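Local coordinates for dihydroorotate dehydrogenase (Schistosoma mansoni, PDB 6UY4), which probably catalyses the FMN-dependent oxidation of dihydroorotate to orotate with a quinone as acceptor, a step of de novo pyrimidine synthesis, at residues A[304-316]-A[332-346]. Residues are numbered along the deposited sequence; the frame is centred on the assembly and turned at random.
Sequences GRPLFEKSTDCLR and GGISCGEDALSKLNA. With FMN (flavin mononucleotide), chain G.
G304 and G333 meet at the FMN phosphate: O1P accepts from G304 N at 2.7 Å and from G333 N at 2.9 Å. R305 lies along S335, its CG near S335 OG, with S335 CB over one face of the guanidinium. R305 NH2 stays 4.4 Å from D339 OD1, too far for a salt bridge; a water accepts a weak bond from R305 NH2 and donates to D339 OD2. L307 turns CD2 onto G332 CA and also reaches FMN O5', lining the cofactor pocket. With CG anti to the backbone N, the F308 ring is carried against the first two turns of helix 337-346. D339 OD2 sits over the centre of the F308 ring, 3.5 Å above its plane, ring and carboxylate planes 56° apart, while S342 CB touches the ring edge in plane. Helices 305-321 and 337-346 are neighbours on the outside of the TIM barrel, joined through strand 328-331; the axes of 305-316 and 337-346 run nearly parallel, 18° apart and 9.3 Å at closest approach. G333 follows strand 328-331 and G304 directly precedes helix 305-321, so the phosphate is held at the C-terminal side of the barrel, as in many FMN-binding TIM barrels. K343 NZ donates to S311 OG at 3.1 Å and to T312 OG1 at 2.9 Å. Both hydroxyls in turn donate to carbonyls one helical turn back, L307 O and F308 O. A bend at chi4 (-62°) brings NZ there; the K343 side chain packs as a knob among F308, S311, T312 and L315. L315 CD2 rests on K343 CB and A346 CB, and the R316 guanidinium passes obliquely by A346 CB.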
ATOM      1  N   GLY A 304       6.836  -6.716  -6.020  1.00 74.93           N
ATOM      2  CA  GLY A 304       6.684  -8.113  -6.370  1.00 71.22           C
ATOM      3  C   GLY A 304       7.617  -8.997  -5.564  1.00 75.57           C
ATOM      4  O   GLY A 304       8.194  -8.592  -4.547  1.00 74.13           O
ATOM      5  N   ARG A 305       7.764 -10.233  -6.046  1.00 76.43           N
ATOM      6  CA  ARG A 305       8.565 -11.219  -5.329  1.00 76.57           C
ATOM      7  C   ARG A 305      10.001 -10.779  -5.052  1.00 70.83           C
ATOM      8  O   ARG A 305      10.496 -11.069  -3.951  1.00 77.71           O
ATOM      9  CB  ARG A 305       8.544 -12.549  -6.091  1.00 80.49           C
ATOM     10  CG  ARG A 305       7.154 -12.993  -6.516  1.00 82.34           C
ATOM     11  CD  ARG A 305       7.105 -14.486  -6.787  1.00 88.07           C
ATOM     12  NE  ARG A 305       7.249 -15.265  -5.559  1.00 91.94           N
ATOM     13  CZ  ARG A 305       7.177 -16.590  -5.501  1.00 91.44           C
ATOM     14  NH1 ARG A 305       6.961 -17.293  -6.604  1.00 99.35           N
ATOM     15  NH2 ARG A 305       7.318 -17.214  -4.339  1.00 91.52           N
ATOM     16  N   PRO A 306      10.721 -10.109  -5.965  1.00 67.28           N
ATOM     17  CA  PRO A 306      12.083  -9.655  -5.625  1.00 68.97           C
ATOM     18  C   PRO A 306      12.144  -8.707  -4.438  1.00 78.42           C
ATOM     19  O   PRO A 306      13.248  -8.438  -3.945  1.00 80.18           O
ATOM     20  CB  PRO A 306      12.553  -8.958  -6.909  1.00 65.02           C
ATOM     21  CG  PRO A 306      11.766  -9.594  -7.984  1.00 70.59           C
ATOM     22  CD  PRO A 306      10.420  -9.871  -7.389  1.00 69.96           C
ATOM     23  N   LEU A 307      11.007  -8.200  -3.963  1.00 78.66           N
ATOM     24  CA  LEU A 307      10.974  -7.281  -2.835  1.00 68.69           C
ATOM     25  C   LEU A 307      10.829  -7.986  -1.492  1.00 66.87           C
ATOM     26  O   LEU A 307      11.188  -7.403  -0.462  1.00 72.10           O
ATOM     27  CB  LEU A 307       9.823  -6.283  -3.017  1.00 71.27           C
ATOM     28  CG  LEU A 307       9.570  -5.225  -1.940  1.00 67.96           C
ATOM     29  CD1 LEU A 307      10.780  -4.324  -1.784  1.00 65.56           C
ATOM     30  CD2 LEU A 307       8.328  -4.414  -2.269  1.00 63.32           C
ATOM     31  N   PHE A 308      10.336  -9.229  -1.482  1.00 74.89           N
ATOM     32  CA  PHE A 308       9.961  -9.876  -0.227  1.00 73.46           C
ATOM     33  C   PHE A 308      11.132  -9.959   0.745  1.00 72.10           C
ATOM     34  O   PHE A 308      10.971  -9.687   1.940  1.00 69.57           O
ATOM     35  CB  PHE A 308       9.401 -11.272  -0.500  1.00 70.13           C
ATOM     36  CG  PHE A 308       9.261 -12.114   0.737  1.00 67.74           C
ATOM     37  CD1 PHE A 308       8.199 -11.923   1.603  1.00 71.05           C
ATOM     38  CD2 PHE A 308      10.196 -13.090   1.035  1.00 68.12           C
ATOM     39  CE1 PHE A 308       8.073 -12.693   2.745  1.00 72.33           C
ATOM     40  CE2 PHE A 308      10.075 -13.861   2.174  1.00 68.28           C
ATOM     41  CZ  PHE A 308       9.011 -13.663   3.029  1.00 66.61           C
ATOM     42  N   GLU A 309      12.315 -10.343   0.258  1.00 71.04           N
ATOM     43  CA  GLU A 309      13.438 -10.566   1.164  1.00 75.76           C
ATOM     44  C   GLU A 309      13.863  -9.276   1.857  1.00 74.82           C
ATOM     45  O   GLU A 309      14.143  -9.272   3.061  1.00 75.43           O
ATOM     46  CB  GLU A 309      14.611 -11.184   0.405  1.00 83.72           C
ATOM     47  CG  GLU A 309      15.823 -11.473   1.277  1.00 90.87           C
ATOM     48  CD  GLU A 309      16.921 -12.203   0.529  1.00115.20           C
ATOM     49  OE1 GLU A 309      16.672 -12.658  -0.606  1.00118.64           O
ATOM     50  OE2 GLU A 309      18.037 -12.320   1.080  1.00115.96           O
ATOM     51  N   LYS A 310      13.906  -8.167   1.117  1.00 74.43           N
ATOM     52  CA  LYS A 310      14.355  -6.905   1.698  1.00 69.79           C
ATOM     53  C   LYS A 310      13.286  -6.288   2.593  1.00 73.75           C
ATOM     54  O   LYS A 310      13.574  -5.889   3.728  1.00 77.76           O
ATOM     55  CB  LYS A 310      14.757  -5.929   0.591  1.00 68.46           C
ATOM     56  CG  LYS A 310      15.539  -4.726   1.090  1.00 75.70           C
ATOM     57  CD  LYS A 310      16.079  -3.897  -0.061  1.00 81.71           C
ATOM     58  CE  LYS A 310      16.984  -2.782   0.443  1.00 87.34           C
ATOM     59  NZ  LYS A 310      17.548  -1.974  -0.673  1.00 88.60           N
ATOM     60  N   SER A 311      12.047  -6.206   2.102  1.00 70.54           N
ATOM     61  CA  SER A 311      10.984  -5.577   2.881  1.00 67.29           C
ATOM     62  C   SER A 311      10.706  -6.335   4.172  1.00 66.64           C
ATOM     63  O   SER A 311      10.290  -5.730   5.166  1.00 70.43           O
ATOM     64  CB  SER A 311       9.708  -5.470   2.043  1.00 69.43           C
ATOM     65  OG  SER A 311       9.243  -6.748   1.649  1.00 73.66           O
ATOM     66  N   THR A 312      10.928  -7.651   4.181  1.00 68.06           N
ATOM     67  CA  THR A 312      10.732  -8.421   5.408  1.00 68.20           C
ATOM     68  C   THR A 312      11.841  -8.135   6.413  1.00 71.66           C
ATOM     69  O   THR A 312      11.577  -7.953   7.608  1.00 73.25           O
ATOM     70  CB  THR A 312      10.665  -9.915   5.091  1.00 69.88           C
ATOM     71  OG1 THR A 312       9.607 -10.160   4.156  1.00 65.82           O
ATOM     72  CG2 THR A 312      10.405 -10.716   6.360  1.00 63.66           C
ATOM     73  N   ASP A 313      13.093  -8.098   5.947  1.00 69.39           N
ATOM     74  CA  ASP A 313      14.205  -7.760   6.832  1.00 71.57           C
ATOM     75  C   ASP A 313      14.021  -6.378   7.442  1.00 69.26           C
ATOM     76  O   ASP A 313      14.255  -6.185   8.641  1.00 66.63           O
ATOM     77  CB  ASP A 313      15.528  -7.834   6.071  1.00 74.62           C
ATOM     78  CG  ASP A 313      15.929  -9.258   5.732  1.00 94.76           C
ATOM     79  OD1 ASP A 313      15.534 -10.184   6.474  1.00 95.63           O
ATOM     80  OD2 ASP A 313      16.649  -9.448   4.729  1.00 94.67           O
ATOM     81  N   CYS A 314      13.600  -5.405   6.629  1.00 67.52           N
ATOM     82  CA  CYS A 314      13.326  -4.069   7.150  1.00 62.38           C
ATOM     83  C   CYS A 314      12.238  -4.112   8.213  1.00 66.19           C
ATOM     84  O   CYS A 314      12.341  -3.439   9.246  1.00 65.01           O
ATOM     85  CB  CYS A 314      12.930  -3.133   6.011  1.00 58.58           C
ATOM     86  SG  CYS A 314      12.559  -1.441   6.524  1.00 66.00           S
ATOM     87  N   LEU A 315      11.190  -4.905   7.979  1.00 67.21           N
ATOM     88  CA  LEU A 315      10.140  -5.077   8.978  1.00 64.48           C
ATOM     89  C   LEU A 315      10.701  -5.680  10.260  1.00 69.40           C
ATOM     90  O   LEU A 315      10.395  -5.218  11.364  1.00 68.11           O
ATOM     91  CB  LEU A 315       9.025  -5.958   8.417  1.00 65.05           C
ATOM     92  CG  LEU A 315       7.952  -6.407   9.411  1.00 64.20           C
ATOM     93  CD1 LEU A 315       7.120  -5.222   9.868  1.00 63.43           C
ATOM     94  CD2 LEU A 315       7.071  -7.492   8.809  1.00 65.13           C
ATOM     95  N   ARG A 316      11.528  -6.720  10.127  1.00 72.49           N
ATOM     96  CA  ARG A 316      12.121  -7.351  11.300  1.00 68.38           C
ATOM     97  C   ARG A 316      12.996  -6.376  12.078  1.00 66.57           C
ATOM     98  O   ARG A 316      13.108  -6.486  13.305  1.00 73.43           O
ATOM     99  CB  ARG A 316      12.925  -8.584  10.877  1.00 72.04           C
ATOM    100  CG  ARG A 316      13.399  -9.451  12.033  1.00 71.99           C
ATOM    101  CD  ARG A 316      14.064 -10.733  11.547  1.00 82.06           C
ATOM    102  NE  ARG A 316      13.140 -11.604  10.824  1.00 93.25           N
ATOM    103  CZ  ARG A 316      13.177 -11.810   9.511  1.00 88.03           C
ATOM    104  NH1 ARG A 316      14.099 -11.211   8.769  1.00 85.58           N
ATOM    105  NH2 ARG A 316      12.295 -12.620   8.939  1.00 70.46           N
ATOM    106  N   GLY A 332       4.860  -6.174   0.843  1.00 74.07           N
ATOM    107  CA  GLY A 332       5.956  -6.317  -0.093  1.00 71.85           C
ATOM    108  C   GLY A 332       6.323  -7.743  -0.445  1.00 72.04           C
ATOM    109  O   GLY A 332       6.946  -8.449   0.353  1.00 68.16           O
ATOM    110  N   GLY A 333       5.945  -8.173  -1.646  1.00 67.26           N
ATOM    111  CA  GLY A 333       6.381  -9.457  -2.156  1.00 72.17           C
ATOM    112  C   GLY A 333       5.647 -10.664  -1.624  1.00 78.30           C
ATOM    113  O   GLY A 333       6.159 -11.781  -1.737  1.00 85.05           O
ATOM    114  N   ILE A 334       4.462 -10.483  -1.047  1.00 74.20           N
ATOM    115  CA  ILE A 334       3.677 -11.609  -0.553  1.00 74.01           C
ATOM    116  C   ILE A 334       3.008 -12.279  -1.748  1.00 75.88           C
ATOM    117  O   ILE A 334       2.136 -11.693  -2.392  1.00 77.69           O
ATOM    118  CB  ILE A 334       2.642 -11.165   0.485  1.00 75.45           C
ATOM    119  CG1 ILE A 334       3.335 -10.723   1.773  1.00 70.98           C
ATOM    120  CG2 ILE A 334       1.659 -12.290   0.770  1.00 71.19           C
ATOM    121  CD1 ILE A 334       2.375 -10.331   2.868  1.00 63.52           C
ATOM    122  N   SER A 335       3.417 -13.515  -2.045  1.00 80.06           N
ATOM    123  CA  SER A 335       2.822 -14.285  -3.128  1.00 87.03           C
ATOM    124  C   SER A 335       2.179 -15.590  -2.683  1.00 85.24           C
ATOM    125  O   SER A 335       1.416 -16.173  -3.462  1.00 82.73           O
ATOM    126  CB  SER A 335       3.871 -14.596  -4.207  1.00 84.29           C
ATOM    127  OG  SER A 335       4.331 -13.411  -4.831  1.00 88.98           O
ATOM    128  N   CYS A 336       2.459 -16.065  -1.473  1.00 83.72           N
ATOM    129  CA  CYS A 336       1.854 -17.285  -0.957  1.00 85.87           C
ATOM    130  C   CYS A 336       1.661 -17.113   0.549  1.00 88.34           C
ATOM    131  O   CYS A 336       1.836 -16.015   1.093  1.00 83.04           O
ATOM    132  CB  CYS A 336       2.711 -18.507  -1.313  1.00 86.03           C
ATOM    133  SG  CYS A 336       4.363 -18.497  -0.597  1.00 91.58           S
ATOM    134  N   GLY A 337       1.301 -18.209   1.225  1.00 89.71           N
ATOM    135  CA  GLY A 337       0.970 -18.116   2.638  1.00 87.04           C
ATOM    136  C   GLY A 337       2.195 -18.002   3.528  1.00 83.61           C
ATOM    137  O   GLY A 337       2.172 -17.298   4.540  1.00 86.41           O
ATOM    138  N   GLU A 338       3.280 -18.692   3.168  1.00 89.60           N
ATOM    139  CA  GLU A 338       4.467 -18.674   4.017  1.00 84.19           C
ATOM    140  C   GLU A 338       5.148 -17.312   3.997  1.00 80.85           C
ATOM    141  O   GLU A 338       5.838 -16.956   4.957  1.00 81.52           O
ATOM    142  CB  GLU A 338       5.436 -19.775   3.586  1.00 86.64           C
ATOM    143  CG  GLU A 338       6.165 -19.506   2.286  1.00100.07           C
ATOM    144  CD  GLU A 338       7.248 -20.531   2.006  1.00116.72           C
ATOM    145  OE1 GLU A 338       7.506 -21.380   2.885  1.00122.16           O
ATOM    146  OE2 GLU A 338       7.841 -20.487   0.907  1.00120.10           O
ATOM    147  N   ASP A 339       4.957 -16.533   2.928  1.00 81.77           N
ATOM    148  CA  ASP A 339       5.485 -15.174   2.912  1.00 76.95           C
ATOM    149  C   ASP A 339       4.774 -14.306   3.940  1.00 76.53           C
ATOM    150  O   ASP A 339       5.415 -13.574   4.704  1.00 75.65           O
ATOM    151  CB  ASP A 339       5.354 -14.562   1.517  1.00 72.98           C
ATOM    152  CG  ASP A 339       6.114 -15.337   0.462  1.00 82.37           C
ATOM    153  OD1 ASP A 339       5.537 -15.592  -0.616  1.00 89.05           O
ATOM    154  OD2 ASP A 339       7.281 -15.703   0.714  1.00 84.10           O
ATOM    155  N   ALA A 340       3.440 -14.374   3.973  1.00 75.27           N
ATOM    156  CA  ALA A 340       2.685 -13.608   4.957  1.00 74.48           C
ATOM    157  C   ALA A 340       2.984 -14.086   6.371  1.00 77.08           C
ATOM    158  O   ALA A 340       3.051 -13.280   7.307  1.00 76.52           O
ATOM    159  CB  ALA A 340       1.189 -13.701   4.662  1.00 71.47           C
ATOM    160  N   LEU A 341       3.175 -15.396   6.546  1.00 76.48           N
ATOM    161  CA  LEU A 341       3.506 -15.917   7.868  1.00 78.20           C
ATOM    162  C   LEU A 341       4.890 -15.459   8.309  1.00 78.64           C
ATOM    163  O   LEU A 341       5.121 -15.218   9.501  1.00 73.49           O
ATOM    164  CB  LEU A 341       3.414 -17.442   7.872  1.00 77.53           C
ATOM    165  CG  LEU A 341       3.620 -18.114   9.230  1.00 78.30           C
ATOM    166  CD1 LEU A 341       2.672 -17.522  10.262  1.00 74.92           C
ATOM    167  CD2 LEU A 341       3.429 -19.618   9.126  1.00 80.15           C
ATOM    168  N   SER A 342       5.826 -15.336   7.364  1.00 74.31           N
ATOM    169  CA  SER A 342       7.146 -14.809   7.696  1.00 68.09           C
ATOM    170  C   SER A 342       7.048 -13.376   8.206  1.00 78.79           C
ATOM    171  O   SER A 342       7.704 -13.011   9.188  1.00 75.02           O
ATOM    172  CB  SER A 342       8.065 -14.885   6.477  1.00 65.35           C
ATOM    173  OG  SER A 342       8.206 -16.220   6.023  1.00 79.25           O
ATOM    174  N   LYS A 343       6.220 -12.554   7.555  1.00 78.15           N
ATOM    175  CA  LYS A 343       6.044 -11.177   8.000  1.00 69.58           C
ATOM    176  C   LYS A 343       5.319 -11.116   9.338  1.00 73.60           C
ATOM    177  O   LYS A 343       5.683 -10.317  10.209  1.00 77.67           O
ATOM    178  CB  LYS A 343       5.283 -10.373   6.945  1.00 70.12           C
ATOM    179  CG  LYS A 343       6.057 -10.130   5.658  1.00 66.86           C
ATOM    180  CD  LYS A 343       5.299  -9.197   4.726  1.00 61.07           C
ATOM    181  CE  LYS A 343       6.056  -8.972   3.427  1.00 66.10           C
ATOM    182  NZ  LYS A 343       7.373  -8.310   3.644  1.00 73.66           N
ATOM    183  N   LEU A 344       4.289 -11.947   9.520  1.00 74.61           N
ATOM    184  CA  LEU A 344       3.561 -11.946  10.786  1.00 74.87           C
ATOM    185  C   LEU A 344       4.450 -12.405  11.937  1.00 78.98           C
ATOM    186  O   LEU A 344       4.368 -11.862  13.044  1.00 78.76           O
ATOM    187  CB  LEU A 344       2.316 -12.829  10.681  1.00 71.17           C
ATOM    188  CG  LEU A 344       1.196 -12.334   9.763  1.00 72.68           C
ATOM    189  CD1 LEU A 344       0.035 -13.313   9.760  1.00 67.72           C
ATOM    190  CD2 LEU A 344       0.725 -10.947  10.175  1.00 72.58           C
ATOM    191  N   ASN A 345       5.308 -13.399  11.695  1.00 76.81           N
ATOM    192  CA  ASN A 345       6.232 -13.835  12.737  1.00 77.36           C
ATOM    193  C   ASN A 345       7.329 -12.808  12.980  1.00 79.91           C
ATOM    194  O   ASN A 345       7.875 -12.738  14.087  1.00 78.51           O
ATOM    195  CB  ASN A 345       6.845 -15.187  12.373  1.00 86.31           C
ATOM    196  CG  ASN A 345       5.839 -16.319  12.428  1.00 87.85           C
ATOM    197  OD1 ASN A 345       4.870 -16.266  13.187  1.00 77.15           O
ATOM    198  ND2 ASN A 345       6.065 -17.352  11.626  1.00 85.50           N
ATOM    199  N   ALA A 346       7.663 -12.006  11.967  1.00 78.70           N
ATOM    200  CA  ALA A 346       8.704 -10.995  12.113  1.00 74.53           C
ATOM    201  C   ALA A 346       8.256  -9.800  12.944  1.00 77.05           C
ATOM    202  O   ALA A 346       9.108  -9.014  13.373  1.00 73.63           O
ATOM    203  CB  ALA A 346       9.171 -10.520  10.737  1.00 68.14           C
TER
HETATM  204  N1  FMN G 406       1.925   2.802  -2.243  1.00 62.89           N
HETATM  205  C2  FMN G 406       1.388   3.927  -1.648  1.00 63.97           C
HETATM  206  O2  FMN G 406       1.570   4.135  -0.450  1.00 66.61           O
HETATM  207  N3  FMN G 406       0.647   4.820  -2.394  1.00 63.65           N
HETATM  208  C4  FMN G 406       0.438   4.593  -3.740  1.00 66.89           C
HETATM  209  O4  FMN G 406      -0.222   5.390  -4.404  1.00 71.92           O
HETATM  210  C4A FMN G 406       0.977   3.463  -4.343  1.00 67.59           C
HETATM  211  N5  FMN G 406       0.773   3.232  -5.687  1.00 71.86           N
HETATM  212  C5A FMN G 406       1.305   2.108  -6.283  1.00 68.53           C
HETATM  213  C6  FMN G 406       1.093   1.881  -7.639  1.00 68.04           C
HETATM  214  C7  FMN G 406       1.628   0.753  -8.248  1.00 71.85           C
HETATM  215  C7M FMN G 406       1.397   0.513  -9.712  1.00 65.21           C
HETATM  216  C8  FMN G 406       2.376  -0.152  -7.500  1.00 70.52           C
HETATM  217  C8M FMN G 406       2.954  -1.371  -8.155  1.00 66.45           C
HETATM  218  C9  FMN G 406       2.588   0.078  -6.144  1.00 68.68           C
HETATM  219  C9A FMN G 406       2.053   1.206  -5.530  1.00 67.00           C
HETATM  220  N10 FMN G 406       2.256   1.440  -4.181  1.00 62.85           N
HETATM  221  C10 FMN G 406       1.722   2.567  -3.589  1.00 66.33           C
HETATM  222  C1' FMN G 406       3.061   0.489  -3.348  1.00 59.89           C
HETATM  223  C2' FMN G 406       2.174  -0.617  -2.789  1.00 63.65           C
HETATM  224  O2' FMN G 406       1.090  -0.052  -2.086  1.00 62.34           O
HETATM  225  C3' FMN G 406       2.957  -1.515  -1.841  1.00 72.08           C
HETATM  226  O3' FMN G 406       3.606  -0.724  -0.870  1.00 74.71           O
HETATM  227  C4' FMN G 406       3.991  -2.366  -2.570  1.00 69.47           C
HETATM  228  O4' FMN G 406       3.635  -2.537  -3.925  1.00 68.50           O
HETATM  229  C5' FMN G 406       4.064  -3.725  -1.894  1.00 67.71           C
HETATM  230  O5' FMN G 406       4.802  -4.632  -2.673  1.00 79.66           O
HETATM  231  P   FMN G 406       4.045  -5.909  -3.291  1.00 68.19           P
HETATM  232  O1P FMN G 406       5.064  -6.754  -4.013  1.00 73.45           O
HETATM  233  O2P FMN G 406       3.370  -6.701  -2.196  1.00 73.82           O
HETATM  234  O3P FMN G 406       3.016  -5.424  -4.280  1.00 60.82           O
HETATM  235  O   HOH W   1       7.976 -17.743  -1.710  1.00 90.76           O